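Local coordinates for PPC domain-containing protein (Pyrococcus horikoshii, PDB 2DT4) that is of unknown function but belongs to the plant- and prokaryote-conserved (PPC) family, whose plant members pair this domain with AT-hook DNA-binding motifs, at residues R15-E18 / T24-K27. Residues are numbered along the deposited sequence; the frame is centred on the assembly and turned at random.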
ATOM      1  N   ARG A  15     -10.499  -4.764 -12.522  1.00  8.65           N
ATOM      2  CA  ARG A  15     -11.406  -3.700 -12.182  1.00  8.92           C
ATOM      3  C   ARG A  15     -12.730  -4.249 -11.722  1.00  9.33           C
ATOM      4  O   ARG A  15     -13.359  -5.049 -12.407  1.00  8.75           O
ATOM      5  CB  ARG A  15     -11.647  -2.770 -13.363  1.00  9.91           C
ATOM      6  CG  ARG A  15     -12.603  -1.679 -12.995  1.00 11.20           C
ATOM      7  CD  ARG A  15     -12.547  -0.493 -13.895  1.00 15.92           C
ATOM      8  NE  ARG A  15     -13.086  -0.795 -15.203  1.00 16.40           N
ATOM      9  CZ  ARG A  15     -14.353  -0.596 -15.582  1.00 16.85           C
ATOM     10  NH1 ARG A  15     -14.729  -0.864 -16.838  1.00 14.68           N
ATOM     11  NH2 ARG A  15     -15.256  -0.196 -14.733  1.00 20.86           N
ATOM     12  N   VAL A  16     -13.143  -3.785 -10.552  1.00  9.04           N
ATOM     13  CA  VAL A  16     -14.412  -4.156  -9.966  1.00  9.28           C
ATOM     14  C   VAL A  16     -15.520  -3.328 -10.636  1.00  8.84           C
ATOM     15  O   VAL A  16     -15.389  -2.115 -10.738  1.00  9.44           O
ATOM     16  CB  VAL A  16     -14.384  -3.866  -8.438  1.00  8.82           C
ATOM     17  CG1 VAL A  16     -15.712  -4.202  -7.813  1.00  9.02           C
ATOM     18  CG2 VAL A  16     -13.271  -4.597  -7.751  1.00  9.56           C
ATOM     19  N   PRO A  17     -16.617  -3.957 -11.078  1.00 10.46           N
ATOM     20  CA  PRO A  17     -17.713  -3.196 -11.683  1.00 11.86           C
ATOM     21  C   PRO A  17     -18.285  -2.080 -10.811  1.00 11.87           C
ATOM     22  O   PRO A  17     -18.425  -2.226  -9.597  1.00 10.87           O
ATOM     23  CB  PRO A  17     -18.765  -4.274 -11.948  1.00 12.54           C
ATOM     24  CG  PRO A  17     -18.000  -5.478 -12.157  1.00 11.40           C
ATOM     25  CD  PRO A  17     -16.872  -5.396 -11.139  1.00 11.19           C
ATOM     26  N   GLU A  18     -18.639  -0.974 -11.470  1.00 12.26           N
ATOM     27  CA  GLU A  18     -19.365   0.125 -10.835  1.00 12.86           C
ATOM     28  C   GLU A  18     -20.602  -0.424 -10.115  1.00 13.00           C
ATOM     29  O   GLU A  18     -21.395  -1.200 -10.684  1.00 13.37           O
ATOM     30  CB  GLU A  18     -19.768   1.185 -11.860  1.00 14.01           C
ATOM     31  CG  GLU A  18     -20.551   2.354 -11.269  1.00 15.98           C
ATOM     32  CD  GLU A  18     -21.151   3.281 -12.310  1.00 21.46           C
ATOM     33  OE1 GLU A  18     -21.296   2.876 -13.491  1.00 24.93           O
ATOM     34  OE2 GLU A  18     -21.492   4.409 -11.920  1.00 22.80           O
ATOM     35  N   THR A  24     -17.767  -6.947  -0.372  1.00  9.98           N
ATOM     36  CA  THR A  24     -18.639  -8.010  -0.839  1.00 10.08           C
ATOM     37  C   THR A  24     -18.102  -8.619  -2.103  1.00 10.00           C
ATOM     38  O   THR A  24     -18.007  -9.835  -2.207  1.00 10.10           O
ATOM     39  CB  THR A  24     -20.053  -7.459  -1.021  1.00  9.89           C
ATOM     40  OG1 THR A  24     -20.542  -7.017   0.252  1.00 11.90           O
ATOM     41  CG2 THR A  24     -21.018  -8.565  -1.458  1.00 11.62           C
ATOM     42  N   TYR A  25     -17.697  -7.795  -3.063  1.00  9.64           N
ATOM     43  CA  TYR A  25     -17.193  -8.316  -4.324  1.00  9.21           C
ATOM     44  C   TYR A  25     -15.927  -9.139  -4.097  1.00  8.85           C
ATOM     45  O   TYR A  25     -15.780 -10.213  -4.634  1.00  9.48           O
ATOM     46  CB  TYR A  25     -16.899  -7.174  -5.309  1.00  8.72           C
ATOM     47  CG  TYR A  25     -16.262  -7.608  -6.603  1.00 10.16           C
ATOM     48  CD1 TYR A  25     -17.013  -7.790  -7.760  1.00 11.34           C
ATOM     49  CD2 TYR A  25     -14.903  -7.862  -6.673  1.00 10.49           C
ATOM     50  CE1 TYR A  25     -16.418  -8.186  -8.939  1.00 10.28           C
ATOM     51  CE2 TYR A  25     -14.305  -8.260  -7.843  1.00 11.98           C
ATOM     52  CZ  TYR A  25     -15.066  -8.418  -8.963  1.00 12.56           C
ATOM     53  OH  TYR A  25     -14.461  -8.782 -10.128  1.00 13.78           O
ATOM     54  N   ILE A  26     -15.016  -8.643  -3.267  1.00  8.36           N
ATOM     55  CA  ILE A  26     -13.753  -9.337  -3.097  1.00  8.86           C
ATOM     56  C   ILE A  26     -14.053 -10.696  -2.446  1.00  9.16           C
ATOM     57  O   ILE A  26     -13.485 -11.693  -2.862  1.00  8.88           O
ATOM     58  CB  ILE A  26     -12.699  -8.503  -2.297  1.00  9.03           C
ATOM     59  CG1 ILE A  26     -12.272  -7.273  -3.104  1.00  8.72           C
ATOM     60  CG2 ILE A  26     -11.477  -9.379  -1.971  1.00 11.26           C
ATOM     61  CD1 ILE A  26     -11.578  -6.258  -2.296  1.00 10.20           C
ATOM     62  N   LYS A  27     -14.958 -10.736  -1.464  1.00  9.60           N
ATOM     63  CA  LYS A  27     -15.383 -11.994  -0.839  1.00  9.20           C
ATOM     64  C   LYS A  27     -15.963 -12.972  -1.865  1.00  8.66           C
ATOM     65  O   LYS A  27     -15.562 -14.150  -1.926  1.00  9.27           O
ATOM     66  CB  LYS A  27     -16.394 -11.736   0.271  1.00 10.16           C
ATOM     67  CG  LYS A  27     -16.956 -13.029   0.866  1.00 11.16           C
ATOM     68  CD  LYS A  27     -17.864 -12.782   2.082  1.00 17.68           C
ATOM     69  CE  LYS A  27     -18.412 -14.091   2.583  1.00 22.16           C
ATOM     70  NZ  LYS A  27     -18.945 -14.144   3.995  1.00 27.36           N
TER
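Val16 lays its CG1 methyl over one face of the Tyr25 ring. Val16 CG1 makes a CH-pi contact, 3.8 Å from the centroid of the Tyr25 ring and 17° off its normal, and lies nearest to Tyr25 CG, so it covers the part of the ring next to the helix backbone. The second methyl, on the same side of the ring plane, is shifted toward the CD2-CE2 bond, with Val16 CG2 3.8 Å from Tyr25 CD2. With CG1 anti to the backbone N of Val16 (chi1 178°), both branches of the valine are turned to the tyrosine. Pro17 comes in obliquely: its CD sits 3.6 Å from Tyr25 CE1, and the two side chains cross at about a right angle. All three residues are buried, and the contact between them is purely apolar.

In the PPC domain of this protein, strand 5-16 leads through a short turn into helix 22-33, which packs against the large mixed sheet; Val16 and Tyr25 join that strand to the first part of the helix. Val16 also touches Ala114 and Ile116 of strand 114-123, which pairs antiparallel with its own strand. On the helix, Tyr25 holds CG anti to its own N (chi1 175°), which carries the ring across to Val16 and Pro17, while the phenol oxygen goes on to the subunit interface, where OH is hydrogen-bonded to the carbonyl O of Leu141 of the second subunit. A leucine in place of Tyr25 would probably leave that carbonyl without its hydroxyl mate and Val16 CG1 without an aromatic face to rest on. The same C-terminal segment of the second subunit reaches residues of both segments: its Leu141 packs on Pro17 and its Leu143 on Tyr25.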